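Local coordinates for trehalose-6-phosphate phosphatase (Candida albicans, PDB 5DXF), which is of undefined function here but belongs to glycosyltransferase family 20, of the GT-B clan, and probably has two Rossmann-like domains, at residues V230-S235 with I257-D262; S263-F268 with N281-S286; I355-Y360 with S396-L401. All blocks are in the same frame, centred on the assembly; numbering follows the deposited sequence.

Interactions 1 and 2 are neighbours in one Rossmann-like domain of the GT-B fold. Their centres lie 9 Å apart and they touch. Strand 256-259 leads straight into helix 262-274, so interaction 1 passes into interaction 2 along the chain. F268 joins them: its CB is 3.5 Å from F259 CZ, and its CD1 is 3.5 Å from F232 CZ. Both contacts reach the same mixed sheet. Interaction 3 belongs to the other domain, beside the parallel sheet of strands 332-339, 367-374 and 406-409. Its centre is about 39 Å from that of interaction 1 and about 46 Å from that of interaction 2.

Interaction 1: V230-S235 with I257-D262; sequences VPFPSS and IGFQSD
The first torsions of F232 and F259 set their rings against each other. In F232, CG lies opposite the backbone N (chi1 -153°). In F259, CG lies beside the backbone N (chi1 -65°), which brings CE1 of its ring to F232. The rings form an offset edge-to-face (T-shaped) pair. The edge of F259 is turned to the face of F232, with planes 79° apart and centroids 5.9 Å apart. The touching atom on F259 is CE1, which lies 3.8 Å from F232 CB and 4.0 Å from F232 CD1. One face of the F232 ring is lined by P233 CD, 3.5 Å above the plane.

The backbones meet through a water. It donates to V230 O at 2.7 Å and accepts from Q260 N at 3.2 Å. The Q260 side chain adds a direct tie: NE2 bonds to H229 O, while OE1 bonds to I299 N. The loop that follows strand 223-227 is thus held to the end of the next strand in the sheet, 256-259.

F268 of helix 262-274 packs on both rings, and F160 and F238 also meet F232. The contact is therefore an aromatic core with a polar margin, where one water links two backbone groups, V230 O and Q260 N.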
ATOM      1  N   VAL A 230       3.191   5.012   3.283  1.00 51.34           N
ATOM      2  CA  VAL A 230       3.972   5.476   2.144  1.00 55.12           C
ATOM      3  C   VAL A 230       5.429   5.717   2.540  1.00 51.18           C
ATOM      4  O   VAL A 230       5.731   5.815   3.732  1.00 51.53           O
ATOM      5  CB  VAL A 230       3.365   6.776   1.557  1.00 51.64           C
ATOM      6  CG1 VAL A 230       2.073   6.459   0.832  1.00 48.86           C
ATOM      7  CG2 VAL A 230       3.127   7.808   2.655  1.00 46.66           C
ATOM      8  N   PRO A 231       6.302   5.905   1.573  1.00 53.15           N
ATOM      9  CA  PRO A 231       7.709   6.186   1.850  1.00 55.31           C
ATOM     10  C   PRO A 231       7.923   7.561   2.460  1.00 49.67           C
ATOM     11  O   PRO A 231       7.088   8.428   2.314  1.00 48.74           O
ATOM     12  CB  PRO A 231       8.338   6.151   0.470  1.00 52.39           C
ATOM     13  CG  PRO A 231       7.471   5.247  -0.307  1.00 51.53           C
ATOM     14  CD  PRO A 231       6.087   5.474   0.189  1.00 45.90           C
ATOM     15  N   PHE A 232       9.026   7.742   3.168  1.00 53.35           N
ATOM     16  CA  PHE A 232       9.402   9.066   3.635  1.00 53.92           C
ATOM     17  C   PHE A 232      10.614   9.565   2.881  1.00 54.26           C
ATOM     18  O   PHE A 232      11.592   8.851   2.713  1.00 51.11           O
ATOM     19  CB  PHE A 232       9.651   9.115   5.135  1.00 48.43           C
ATOM     20  CG  PHE A 232       9.397  10.462   5.732  1.00 47.69           C
ATOM     21  CD1 PHE A 232       8.143  10.811   6.158  1.00 42.81           C
ATOM     22  CD2 PHE A 232      10.413  11.386   5.841  1.00 53.78           C
ATOM     23  CE1 PHE A 232       7.901  12.052   6.691  1.00 46.70           C
ATOM     24  CE2 PHE A 232      10.185  12.630   6.374  1.00 46.68           C
ATOM     25  CZ  PHE A 232       8.923  12.965   6.797  1.00 49.05           C
ATOM     26  N   PRO A 233      10.488  10.871   2.384  1.00 50.62           N
ATOM     27  CA  PRO A 233      11.631  11.294   1.563  1.00 55.33           C
ATOM     28  C   PRO A 233      12.833  11.817   2.331  1.00 52.30           C
ATOM     29  O   PRO A 233      12.684  12.266   3.453  1.00 44.49           O
ATOM     30  CB  PRO A 233      11.047  12.401   0.709  1.00 50.00           C
ATOM     31  CG  PRO A 233      10.186  13.133   1.647  1.00 50.64           C
ATOM     32  CD  PRO A 233       9.524  12.080   2.465  1.00 51.30           C
ATOM     33  N   SER A 234      13.985  11.845   1.676  1.00 55.89           N
ATOM     34  CA  SER A 234      15.232  12.365   2.215  1.00 48.19           C
ATOM     35  C   SER A 234      15.070  13.841   2.440  1.00 58.01           C
ATOM     36  O   SER A 234      14.182  14.454   1.878  1.00 54.40           O
ATOM     37  CB  SER A 234      16.347  12.179   1.204  1.00 20.00           C
ATOM     38  OG  SER A 234      17.478  11.584   1.782  1.00 20.00           O
ATOM     39  N   SER A 235      15.892  14.402   3.311  1.00 52.91           N
ATOM     40  CA  SER A 235      15.765  15.797   3.689  1.00 55.56           C
ATOM     41  C   SER A 235      15.825  16.692   2.456  1.00 45.09           C
ATOM     42  O   SER A 235      15.200  17.730   2.412  1.00 44.11           O
ATOM     43  CB  SER A 235      16.840  16.187   4.709  1.00 56.69           C
ATOM     44  OG  SER A 235      18.106  15.685   4.345  1.00 55.60           O
ATOM     45  N   ILE A 257       6.291   6.373  16.229  1.00 59.21           N
ATOM     46  CA  ILE A 257       6.088   6.528  14.799  1.00 57.69           C
ATOM     47  C   ILE A 257       6.656   5.318  14.061  1.00 63.12           C
ATOM     48  O   ILE A 257       7.740   4.854  14.380  1.00 55.38           O
ATOM     49  CB  ILE A 257       6.708   7.843  14.290  1.00 67.85           C
ATOM     50  CG1 ILE A 257       5.874   9.032  14.762  1.00 66.87           C
ATOM     51  CG2 ILE A 257       6.825   7.861  12.774  1.00 56.75           C
ATOM     52  CD1 ILE A 257       6.615  10.346  14.724  1.00 58.11           C
ATOM     53  N   GLY A 258       5.907   4.795  13.093  1.00 54.08           N
ATOM     54  CA  GLY A 258       6.311   3.586  12.392  1.00 54.65           C
ATOM     55  C   GLY A 258       6.529   3.741  10.897  1.00 54.53           C
ATOM     56  O   GLY A 258       5.824   4.500  10.228  1.00 54.25           O
ATOM     57  N   PHE A 259       7.510   3.011  10.368  1.00 53.52           N
ATOM     58  CA  PHE A 259       7.788   3.029   8.934  1.00 54.33           C
ATOM     59  C   PHE A 259       7.899   1.621   8.356  1.00 52.18           C
ATOM     60  O   PHE A 259       8.142   0.655   9.085  1.00 53.83           O
ATOM     61  CB  PHE A 259       9.073   3.808   8.646  1.00 55.46           C
ATOM     62  CG  PHE A 259       8.985   5.264   8.989  1.00 60.15           C
ATOM     63  CD1 PHE A 259       8.481   6.177   8.074  1.00 51.03           C
ATOM     64  CD2 PHE A 259       9.404   5.723  10.227  1.00 65.19           C
ATOM     65  CE1 PHE A 259       8.397   7.519   8.389  1.00 56.95           C
ATOM     66  CE2 PHE A 259       9.324   7.062  10.546  1.00 61.07           C
ATOM     67  CZ  PHE A 259       8.818   7.961   9.627  1.00 62.35           C
ATOM     68  N   GLN A 260       7.725   1.513   7.042  1.00 52.15           N
ATOM     69  CA  GLN A 260       7.824   0.232   6.349  1.00 53.53           C
ATOM     70  C   GLN A 260       9.271  -0.240   6.264  1.00 63.31           C
ATOM     71  O   GLN A 260       9.557  -1.433   6.387  1.00 57.04           O
ATOM     72  CB  GLN A 260       7.231   0.338   4.938  1.00 56.04           C
ATOM     73  CG  GLN A 260       5.827   0.931   4.860  1.00 60.34           C
ATOM     74  CD  GLN A 260       4.736  -0.068   5.204  1.00 67.84           C
ATOM     75  OE1 GLN A 260       5.011  -1.171   5.674  1.00 61.97           O
ATOM     76  NE2 GLN A 260       3.488   0.316   4.964  1.00 49.63           N
ATOM     77  N   SER A 261      10.191   0.698   6.091  1.00 64.94           N
ATOM     78  CA  SER A 261      11.585   0.356   5.854  1.00 65.63           C
ATOM     79  C   SER A 261      12.586   1.242   6.592  1.00 60.35           C
ATOM     80  O   SER A 261      12.258   2.321   7.032  1.00 66.01           O
ATOM     81  CB  SER A 261      11.866   0.319   4.354  1.00 20.00           C
ATOM     82  OG  SER A 261      13.239   0.463   4.086  1.00 20.00           O
ATOM     83  N   ASP A 262      13.800   0.740   6.741  1.00 60.68           N
ATOM     84  CA  ASP A 262      14.877   1.396   7.480  1.00 78.98           C
ATOM     85  C   ASP A 262      15.193   2.781   6.920  1.00 65.60           C
ATOM     86  O   ASP A 262      15.379   3.746   7.673  1.00 60.68           O
ATOM     87  CB  ASP A 262      16.132   0.514   7.450  1.00 67.70           C
ATOM     88  CG  ASP A 262      17.276   1.087   8.268  1.00 86.73           C
ATOM     89  OD1 ASP A 262      17.034   1.528   9.410  1.00 88.05           O
ATOM     90  OD2 ASP A 262      18.421   1.089   7.765  1.00 91.59           O
TER
HETATM   91  O   HOH W   1       6.914   4.295   5.595  1.00 45.95           O

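Interaction 2: S263-F268 with N281-S286; sequences SFQRHF and NRDSVS
Q265 and D283 make the polar contact between helix 262-274 and the turn before strand 284-287. The Q265 side chain is stretched out, with CG opposite the backbone N (chi1 -177°) and the chain extended beyond it. This carries its amide to the turn. NE2 donates a weak hydrogen bond to D283 OD1, at 3.3 Å and a bent 133°. The amide and carboxylate planes are 34° apart. R282 O is also close, 3.1 Å from Q265 NE2. The firmer partner of the amide lies elsewhere: OE1 bonds to T296 OG1, on the tail of strand 290-296. The CB of D283 points away from the helix, but its carboxylate comes back toward it.

A second group of bonds shapes the turn itself. N281 OD1 accepts from S284 N at 2.7 Å, an Asx motif, and more weakly from D283 N. The backbone bond from N281 N to S284 O, 2.8 Å long, closes the two-residue turn R282-D283. Strands 279-280 and 284-287 form the hairpin on either side of it.

Apolar packing is slight. V285 turns its CB toward the helix, and its CG2 comes no nearer than 4.5 Å to F268 CE2. F268 itself packs on V294, L248 and M251, so it looks mainly to the core.

The bonds divide the work. The asparagine fixes the turn from within, whereas Q265 grips it only weakly from the helix. The bond from T296 to OE1 probably steadies the amide, with NE2 on the side of the turn. R282 and D283 are exposed, and solvent probably competes for the D283 carboxylate.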
ATOM      1  N   SER A 263      15.246   2.869   5.594  1.00 61.00           N
ATOM      2  CA  SER A 263      15.595   4.107   4.909  1.00 54.52           C
ATOM      3  C   SER A 263      14.633   5.241   5.241  1.00 54.74           C
ATOM      4  O   SER A 263      15.048   6.390   5.385  1.00 57.48           O
ATOM      5  CB  SER A 263      15.631   3.883   3.396  1.00 58.97           C
ATOM      6  OG  SER A 263      14.360   3.489   2.913  1.00 69.13           O
ATOM      7  N   PHE A 264      13.351   4.916   5.367  1.00 52.62           N
ATOM      8  CA  PHE A 264      12.331   5.929   5.632  1.00 54.44           C
ATOM      9  C   PHE A 264      12.498   6.470   7.053  1.00 55.46           C
ATOM     10  O   PHE A 264      12.319   7.664   7.306  1.00 59.16           O
ATOM     11  CB  PHE A 264      10.915   5.360   5.445  1.00 55.57           C
ATOM     12  CG  PHE A 264      10.700   4.628   4.140  1.00 59.11           C
ATOM     13  CD1 PHE A 264      11.517   4.847   3.037  1.00 54.61           C
ATOM     14  CD2 PHE A 264       9.660   3.721   4.022  1.00 58.63           C
ATOM     15  CE1 PHE A 264      11.304   4.164   1.851  1.00 61.09           C
ATOM     16  CE2 PHE A 264       9.441   3.039   2.841  1.00 58.93           C
ATOM     17  CZ  PHE A 264      10.264   3.261   1.755  1.00 63.83           C
ATOM     18  N   GLN A 265      12.839   5.569   7.972  1.00 61.18           N
ATOM     19  CA  GLN A 265      13.142   5.923   9.355  1.00 59.05           C
ATOM     20  C   GLN A 265      14.334   6.875   9.420  1.00 53.81           C
ATOM     21  O   GLN A 265      14.270   7.940  10.057  1.00 51.51           O
ATOM     22  CB  GLN A 265      13.416   4.653  10.175  1.00 71.47           C
ATOM     23  CG  GLN A 265      13.676   4.890  11.657  1.00 65.06           C
ATOM     24  CD  GLN A 265      14.053   3.619  12.400  1.00 65.14           C
ATOM     25  OE1 GLN A 265      13.866   2.513  11.895  1.00 73.65           O
ATOM     26  NE2 GLN A 265      14.592   3.774  13.605  1.00 62.31           N
ATOM     27  N   ARG A 266      15.416   6.492   8.745  1.00 56.56           N
ATOM     28  CA  ARG A 266      16.621   7.317   8.703  1.00 62.14           C
ATOM     29  C   ARG A 266      16.336   8.697   8.108  1.00 64.96           C
ATOM     30  O   ARG A 266      16.810   9.716   8.622  1.00 63.07           O
ATOM     31  CB  ARG A 266      17.725   6.612   7.908  1.00 62.87           C
ATOM     32  CG  ARG A 266      18.145   5.271   8.499  1.00 64.89           C
ATOM     33  CD  ARG A 266      19.341   4.659   7.774  1.00 76.22           C
ATOM     34  NE  ARG A 266      19.099   4.469   6.347  1.00 99.39           N
ATOM     35  CZ  ARG A 266      19.891   3.770   5.542  1.00 92.36           C
ATOM     36  NH1 ARG A 266      20.978   3.181   6.022  1.00 93.89           N
ATOM     37  NH2 ARG A 266      19.594   3.652   4.254  1.00 90.60           N
ATOM     38  N   HIS A 267      15.549   8.724   7.036  1.00 66.18           N
ATOM     39  CA  HIS A 267      15.210   9.976   6.366  1.00 54.55           C
ATOM     40  C   HIS A 267      14.357  10.884   7.242  1.00 56.35           C
ATOM     41  O   HIS A 267      14.552  12.100   7.260  1.00 59.25           O
ATOM     42  CB  HIS A 267      14.488   9.698   5.048  1.00 49.94           C
ATOM     43  CG  HIS A 267      15.367   9.087   4.002  1.00 53.25           C
ATOM     44  ND1 HIS A 267      14.866   8.409   2.913  1.00 57.46           N
ATOM     45  CD2 HIS A 267      16.715   9.056   3.882  1.00 56.25           C
ATOM     46  CE1 HIS A 267      15.869   7.982   2.167  1.00 56.61           C
ATOM     47  NE2 HIS A 267      17.000   8.362   2.730  1.00 56.77           N
ATOM     48  N   PHE A 268      13.409  10.292   7.963  1.00 48.59           N
ATOM     49  CA  PHE A 268      12.558  11.067   8.857  1.00 55.81           C
ATOM     50  C   PHE A 268      13.379  11.667   9.987  1.00 67.35           C
ATOM     51  O   PHE A 268      13.208  12.838  10.330  1.00 64.02           O
ATOM     52  CB  PHE A 268      11.436  10.204   9.426  1.00 54.02           C
ATOM     53  CG  PHE A 268      10.569  10.922  10.419  1.00 51.47           C
ATOM     54  CD1 PHE A 268       9.565  11.771   9.991  1.00 38.68           C
ATOM     55  CD2 PHE A 268      10.758  10.746  11.780  1.00 55.04           C
ATOM     56  CE1 PHE A 268       8.767  12.433  10.898  1.00 46.94           C
ATOM     57  CE2 PHE A 268       9.962  11.405  12.693  1.00 49.93           C
ATOM     58  CZ  PHE A 268       8.964  12.250  12.250  1.00 48.24           C
ATOM     59  N   ASN A 281      18.781  10.633  17.645  1.00 69.37           N
ATOM     60  CA  ASN A 281      19.692   9.497  17.490  1.00 66.43           C
ATOM     61  C   ASN A 281      18.986   8.419  16.657  1.00 68.41           C
ATOM     62  O   ASN A 281      17.868   8.643  16.190  1.00 65.00           O
ATOM     63  CB  ASN A 281      20.162   8.958  18.852  1.00 60.17           C
ATOM     64  CG  ASN A 281      19.210   7.933  19.458  1.00 63.70           C
ATOM     65  OD1 ASN A 281      18.001   7.998  19.267  1.00 65.08           O
ATOM     66  ND2 ASN A 281      19.764   6.984  20.206  1.00 70.76           N
ATOM     67  N   ARG A 282      19.616   7.259  16.483  1.00 69.89           N
ATOM     68  CA  ARG A 282      19.149   6.265  15.505  1.00 73.50           C
ATOM     69  C   ARG A 282      17.715   5.743  15.702  1.00 72.35           C
ATOM     70  O   ARG A 282      17.085   5.317  14.735  1.00 74.97           O
ATOM     71  CB  ARG A 282      20.109   5.069  15.479  1.00 84.66           C
ATOM     72  CG  ARG A 282      20.096   4.217  16.736  1.00 96.55           C
ATOM     73  CD  ARG A 282      21.046   3.028  16.624  1.00108.74           C
ATOM     74  NE  ARG A 282      20.533   1.967  15.759  1.00111.51           N
ATOM     75  CZ  ARG A 282      21.022   0.731  15.728  1.00105.72           C
ATOM     76  NH1 ARG A 282      22.034   0.398  16.517  1.00111.34           N
ATOM     77  NH2 ARG A 282      20.499  -0.176  14.913  1.00102.09           N
ATOM     78  N   ASP A 283      17.200   5.765  16.929  1.00 72.42           N
ATOM     79  CA  ASP A 283      15.841   5.275  17.181  1.00 66.02           C
ATOM     80  C   ASP A 283      14.950   6.337  17.818  1.00 64.47           C
ATOM     81  O   ASP A 283      13.733   6.168  17.906  1.00 62.83           O
ATOM     82  CB  ASP A 283      15.861   4.033  18.081  1.00 61.65           C
ATOM     83  CG  ASP A 283      16.535   2.842  17.429  1.00 69.66           C
ATOM     84  OD1 ASP A 283      16.360   2.642  16.210  1.00 74.44           O
ATOM     85  OD2 ASP A 283      17.239   2.102  18.148  1.00 87.25           O
ATOM     86  N   SER A 284      15.557   7.430  18.254  1.00 64.89           N
ATOM     87  CA  SER A 284      14.817   8.464  18.957  1.00 66.99           C
ATOM     88  C   SER A 284      14.972   9.858  18.389  1.00 68.76           C
ATOM     89  O   SER A 284      16.069  10.298  18.081  1.00 66.65           O
ATOM     90  CB  SER A 284      15.214   8.491  20.427  1.00 20.00           C
ATOM     91  OG  SER A 284      14.232   7.862  21.222  1.00 20.00           O
ATOM     92  N   VAL A 285      13.851  10.550  18.277  1.00 63.90           N
ATOM     93  CA  VAL A 285      13.852  11.973  17.963  1.00 67.16           C
ATOM     94  C   VAL A 285      13.366  12.680  19.212  1.00 68.74           C
ATOM     95  O   VAL A 285      12.272  12.398  19.688  1.00 64.55           O
ATOM     96  CB  VAL A 285      12.940  12.324  16.761  1.00 69.89           C
ATOM     97  CG1 VAL A 285      12.693  13.827  16.689  1.00 72.58           C
ATOM     98  CG2 VAL A 285      13.532  11.809  15.458  1.00 64.05           C
ATOM     99  N   SER A 286      14.168  13.578  19.769  1.00 79.99           N
ATOM    100  CA  SER A 286      13.750  14.205  21.013  1.00 78.33           C
ATOM    101  C   SER A 286      13.508  15.699  20.873  1.00 74.63           C
ATOM    102  O   SER A 286      14.375  16.455  20.433  1.00 70.19           O
ATOM    103  CB  SER A 286      14.772  13.950  22.116  1.00 80.49           C
ATOM    104  OG  SER A 286      14.145  14.058  23.381  1.00 80.61           O
TER

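Interaction 3: I355-Y360 with S396-L401; sequences IFLDMY and SKYGNL
L357 and Y398 form the close-packed part of this contact. L357 CB sits over one face of the tyrosine ring in a CH-pi contact, 3.8 Å from the centroid and 21° off the ring normal. L357 CD1 reaches Y398 CD2, at 3.6 Å. The two side chains run antiparallel alongside each other. Y398 has CG beside its backbone N (chi1 -63°), which lays the ring against the end of helix 346-359. The opposite face of the ring is lined by its own neighbour, K397 CG. The ring is thus sandwiched between leucine and lysine carbons.

The hydroxyl end is placed differently. Y398 OH lies 3.2 Å from D358 CA and 3.3 Å from D358 CG. The carboxylate plane stands 87° from the ring plane. Both carboxylate oxygens are near the hydroxyl, but their directions are unsuitable and neither pair is a hydrogen bond.

The solvent side is looser. K397 is exposed, and its extended chain runs out toward D358. The salt bridge from K397 NZ to D358 OD1 is long, at 3.8 Å, so its pull is probably modest.

Nearby, R364 bonds to the carbonyl oxygens of L357 and D358 and also touches Y398, just past the end of helix 346-359. P405 touches Y398 too, just before strand 406-409. On helix 346-359, I355, F356 and M359 pack on helix 478-489 instead. Helices 346-359 and 381-398 are the successive connections of the parallel sheet, 332-339 to 367-374 and 367-374 to 406-409, and this contact joins their C-terminal ends.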
ATOM      1  N   ILE A 355      12.277  -6.233 -24.127  1.00 54.32           N
ATOM      2  CA  ILE A 355      13.663  -6.668 -24.285  1.00 59.34           C
ATOM      3  C   ILE A 355      13.747  -8.191 -24.191  1.00 56.57           C
ATOM      4  O   ILE A 355      14.448  -8.832 -24.975  1.00 54.21           O
ATOM      5  CB  ILE A 355      14.597  -6.039 -23.226  1.00 59.22           C
ATOM      6  CG1 ILE A 355      14.620  -4.514 -23.356  1.00 61.49           C
ATOM      7  CG2 ILE A 355      16.009  -6.582 -23.375  1.00 54.03           C
ATOM      8  CD1 ILE A 355      15.487  -4.011 -24.496  1.00 67.62           C
ATOM      9  N   PHE A 356      13.009  -8.761 -23.242  1.00 57.41           N
ATOM     10  CA  PHE A 356      12.971 -10.209 -23.047  1.00 58.44           C
ATOM     11  C   PHE A 356      12.485 -10.940 -24.287  1.00 60.53           C
ATOM     12  O   PHE A 356      13.040 -11.971 -24.663  1.00 60.74           O
ATOM     13  CB  PHE A 356      12.082 -10.561 -21.852  1.00 55.89           C
ATOM     14  CG  PHE A 356      11.687 -12.012 -21.789  1.00 59.97           C
ATOM     15  CD1 PHE A 356      12.589 -12.976 -21.367  1.00 63.47           C
ATOM     16  CD2 PHE A 356      10.404 -12.409 -22.135  1.00 58.98           C
ATOM     17  CE1 PHE A 356      12.221 -14.311 -21.303  1.00 60.97           C
ATOM     18  CE2 PHE A 356      10.032 -13.741 -22.072  1.00 61.12           C
ATOM     19  CZ  PHE A 356      10.941 -14.692 -21.654  1.00 59.16           C
ATOM     20  N   LEU A 357      11.443 -10.406 -24.916  1.00 55.61           N
ATOM     21  CA  LEU A 357      10.927 -10.989 -26.147  1.00 57.56           C
ATOM     22  C   LEU A 357      11.923 -10.828 -27.292  1.00 68.03           C
ATOM     23  O   LEU A 357      12.017 -11.687 -28.170  1.00 59.40           O
ATOM     24  CB  LEU A 357       9.585 -10.358 -26.516  1.00 57.03           C
ATOM     25  CG  LEU A 357       8.426 -10.712 -25.582  1.00 53.18           C
ATOM     26  CD1 LEU A 357       7.131 -10.082 -26.065  1.00 53.90           C
ATOM     27  CD2 LEU A 357       8.277 -12.221 -25.466  1.00 54.40           C
ATOM     28  N   ASP A 358      12.654  -9.723 -27.245  1.00 64.49           N
ATOM     29  CA  ASP A 358      13.688  -9.412 -28.210  1.00 63.76           C
ATOM     30  C   ASP A 358      14.847 -10.379 -28.191  1.00 65.70           C
ATOM     31  O   ASP A 358      15.333 -10.794 -29.228  1.00 71.80           O
ATOM     32  CB  ASP A 358      14.223  -8.021 -27.918  1.00 20.00           C
ATOM     33  CG  ASP A 358      13.677  -6.988 -28.850  1.00 20.00           C
ATOM     34  OD1 ASP A 358      14.173  -6.900 -29.981  1.00 20.00           O
ATOM     35  OD2 ASP A 358      12.758  -6.256 -28.458  1.00 20.00           O
ATOM     36  N   MET A 359      15.283 -10.730 -26.993  1.00 62.58           N
ATOM     37  CA  MET A 359      16.477 -11.540 -26.775  1.00 62.73           C
ATOM     38  C   MET A 359      16.246 -13.037 -26.957  1.00 70.66           C
ATOM     39  O   MET A 359      17.138 -13.754 -27.407  1.00 72.27           O
ATOM     40  CB  MET A 359      17.031 -11.284 -25.372  1.00 71.82           C
ATOM     41  CG  MET A 359      17.595  -9.889 -25.170  1.00 67.62           C
ATOM     42  SD  MET A 359      18.096  -9.595 -23.464  1.00 69.37           S
ATOM     43  CE  MET A 359      19.222 -10.962 -23.194  1.00 63.03           C
ATOM     44  N   TYR A 360      15.055 -13.507 -26.603  1.00 67.70           N
ATOM     45  CA  TYR A 360      14.783 -14.941 -26.609  1.00 70.35           C
ATOM     46  C   TYR A 360      13.649 -15.322 -27.556  1.00 71.38           C
ATOM     47  O   TYR A 360      12.475 -15.202 -27.207  1.00 70.83           O
ATOM     48  CB  TYR A 360      14.462 -15.419 -25.191  1.00 65.17           C
ATOM     49  CG  TYR A 360      15.514 -15.033 -24.178  1.00 70.74           C
ATOM     50  CD1 TYR A 360      16.662 -15.798 -24.016  1.00 66.24           C
ATOM     51  CD2 TYR A 360      15.365 -13.899 -23.389  1.00 69.85           C
ATOM     52  CE1 TYR A 360      17.630 -15.447 -23.094  1.00 70.89           C
ATOM     53  CE2 TYR A 360      16.327 -13.540 -22.465  1.00 69.02           C
ATOM     54  CZ  TYR A 360      17.457 -14.318 -22.321  1.00 71.76           C
ATOM     55  OH  TYR A 360      18.416 -13.965 -21.401  1.00 68.09           O
ATOM     56  N   SER A 396       2.001  -5.426 -31.342  1.00 44.60           N
ATOM     57  CA  SER A 396       2.174  -5.270 -32.780  1.00 46.62           C
ATOM     58  C   SER A 396       3.354  -6.092 -33.282  1.00 51.30           C
ATOM     59  O   SER A 396       3.295  -6.691 -34.356  1.00 45.90           O
ATOM     60  CB  SER A 396       2.371  -3.799 -33.149  1.00 41.51           C
ATOM     61  OG  SER A 396       2.811  -3.670 -34.489  1.00 55.37           O
ATOM     62  N   LYS A 397       4.425  -6.122 -32.496  1.00 52.49           N
ATOM     63  CA  LYS A 397       5.651  -6.780 -32.931  1.00 58.77           C
ATOM     64  C   LYS A 397       5.603  -8.300 -32.783  1.00 53.26           C
ATOM     65  O   LYS A 397       6.018  -9.025 -33.689  1.00 44.65           O
ATOM     66  CB  LYS A 397       6.855  -6.227 -32.165  1.00 61.51           C
ATOM     67  CG  LYS A 397       8.174  -6.854 -32.585  1.00 64.71           C
ATOM     68  CD  LYS A 397       9.360  -5.970 -32.248  1.00 64.30           C
ATOM     69  CE  LYS A 397      10.644  -6.552 -32.815  1.00 68.14           C
ATOM     70  NZ  LYS A 397      11.791  -5.622 -32.649  1.00 82.05           N
ATOM     71  N   TYR A 398       5.096  -8.784 -31.653  1.00 51.92           N
ATOM     72  CA  TYR A 398       5.161 -10.212 -31.357  1.00 53.79           C
ATOM     73  C   TYR A 398       3.804 -10.902 -31.293  1.00 54.90           C
ATOM     74  O   TYR A 398       3.730 -12.117 -31.114  1.00 52.17           O
ATOM     75  CB  TYR A 398       5.899 -10.437 -30.037  1.00 56.40           C
ATOM     76  CG  TYR A 398       7.336  -9.989 -30.085  1.00 57.65           C
ATOM     77  CD1 TYR A 398       8.283 -10.716 -30.792  1.00 57.62           C
ATOM     78  CD2 TYR A 398       7.746  -8.834 -29.434  1.00 52.11           C
ATOM     79  CE1 TYR A 398       9.597 -10.311 -30.847  1.00 65.04           C
ATOM     80  CE2 TYR A 398       9.059  -8.420 -29.481  1.00 63.74           C
ATOM     81  CZ  TYR A 398       9.980  -9.163 -30.189  1.00 70.53           C
ATOM     82  OH  TYR A 398      11.290  -8.756 -30.243  1.00 68.66           O
ATOM     83  N   GLY A 399       2.733 -10.135 -31.439  1.00 51.38           N
ATOM     84  CA  GLY A 399       1.405 -10.709 -31.368  1.00 47.29           C
ATOM     85  C   GLY A 399       0.893 -11.220 -32.698  1.00 47.56           C
ATOM     86  O   GLY A 399       1.387 -10.838 -33.762  1.00 52.73           O
ATOM     87  N   ASN A 400      -0.096 -12.102 -32.630  1.00 38.71           N
ATOM     88  CA  ASN A 400      -0.864 -12.489 -33.803  1.00 40.90           C
ATOM     89  C   ASN A 400      -2.326 -12.673 -33.424  1.00 40.11           C
ATOM     90  O   ASN A 400      -2.747 -12.278 -32.335  1.00 45.40           O
ATOM     91  CB  ASN A 400      -0.308 -13.763 -34.444  1.00 44.80           C
ATOM     92  CG  ASN A 400      -0.243 -14.927 -33.476  1.00 42.50           C
ATOM     93  OD1 ASN A 400      -1.269 -15.422 -33.006  1.00 41.85           O
ATOM     94  ND2 ASN A 400       0.969 -15.383 -33.184  1.00 48.14           N
ATOM     95  N   LEU A 401      -3.094 -13.281 -34.319  1.00 47.38           N
ATOM     96  CA  LEU A 401      -4.533 -13.408 -34.131  1.00 50.98           C
ATOM     97  C   LEU A 401      -4.878 -14.333 -32.969  1.00 48.74           C
ATOM     98  O   LEU A 401      -5.875 -14.127 -32.275  1.00 52.99           O
ATOM     99  CB  LEU A 401      -5.194 -13.905 -35.421  1.00 47.66           C
ATOM    100  CG  LEU A 401      -5.086 -12.960 -36.628  1.00 68.38           C
ATOM    101  CD1 LEU A 401      -3.780 -13.153 -37.400  1.00 60.77           C
ATOM    102  CD2 LEU A 401      -6.293 -13.097 -37.545  1.00 50.40           C
TER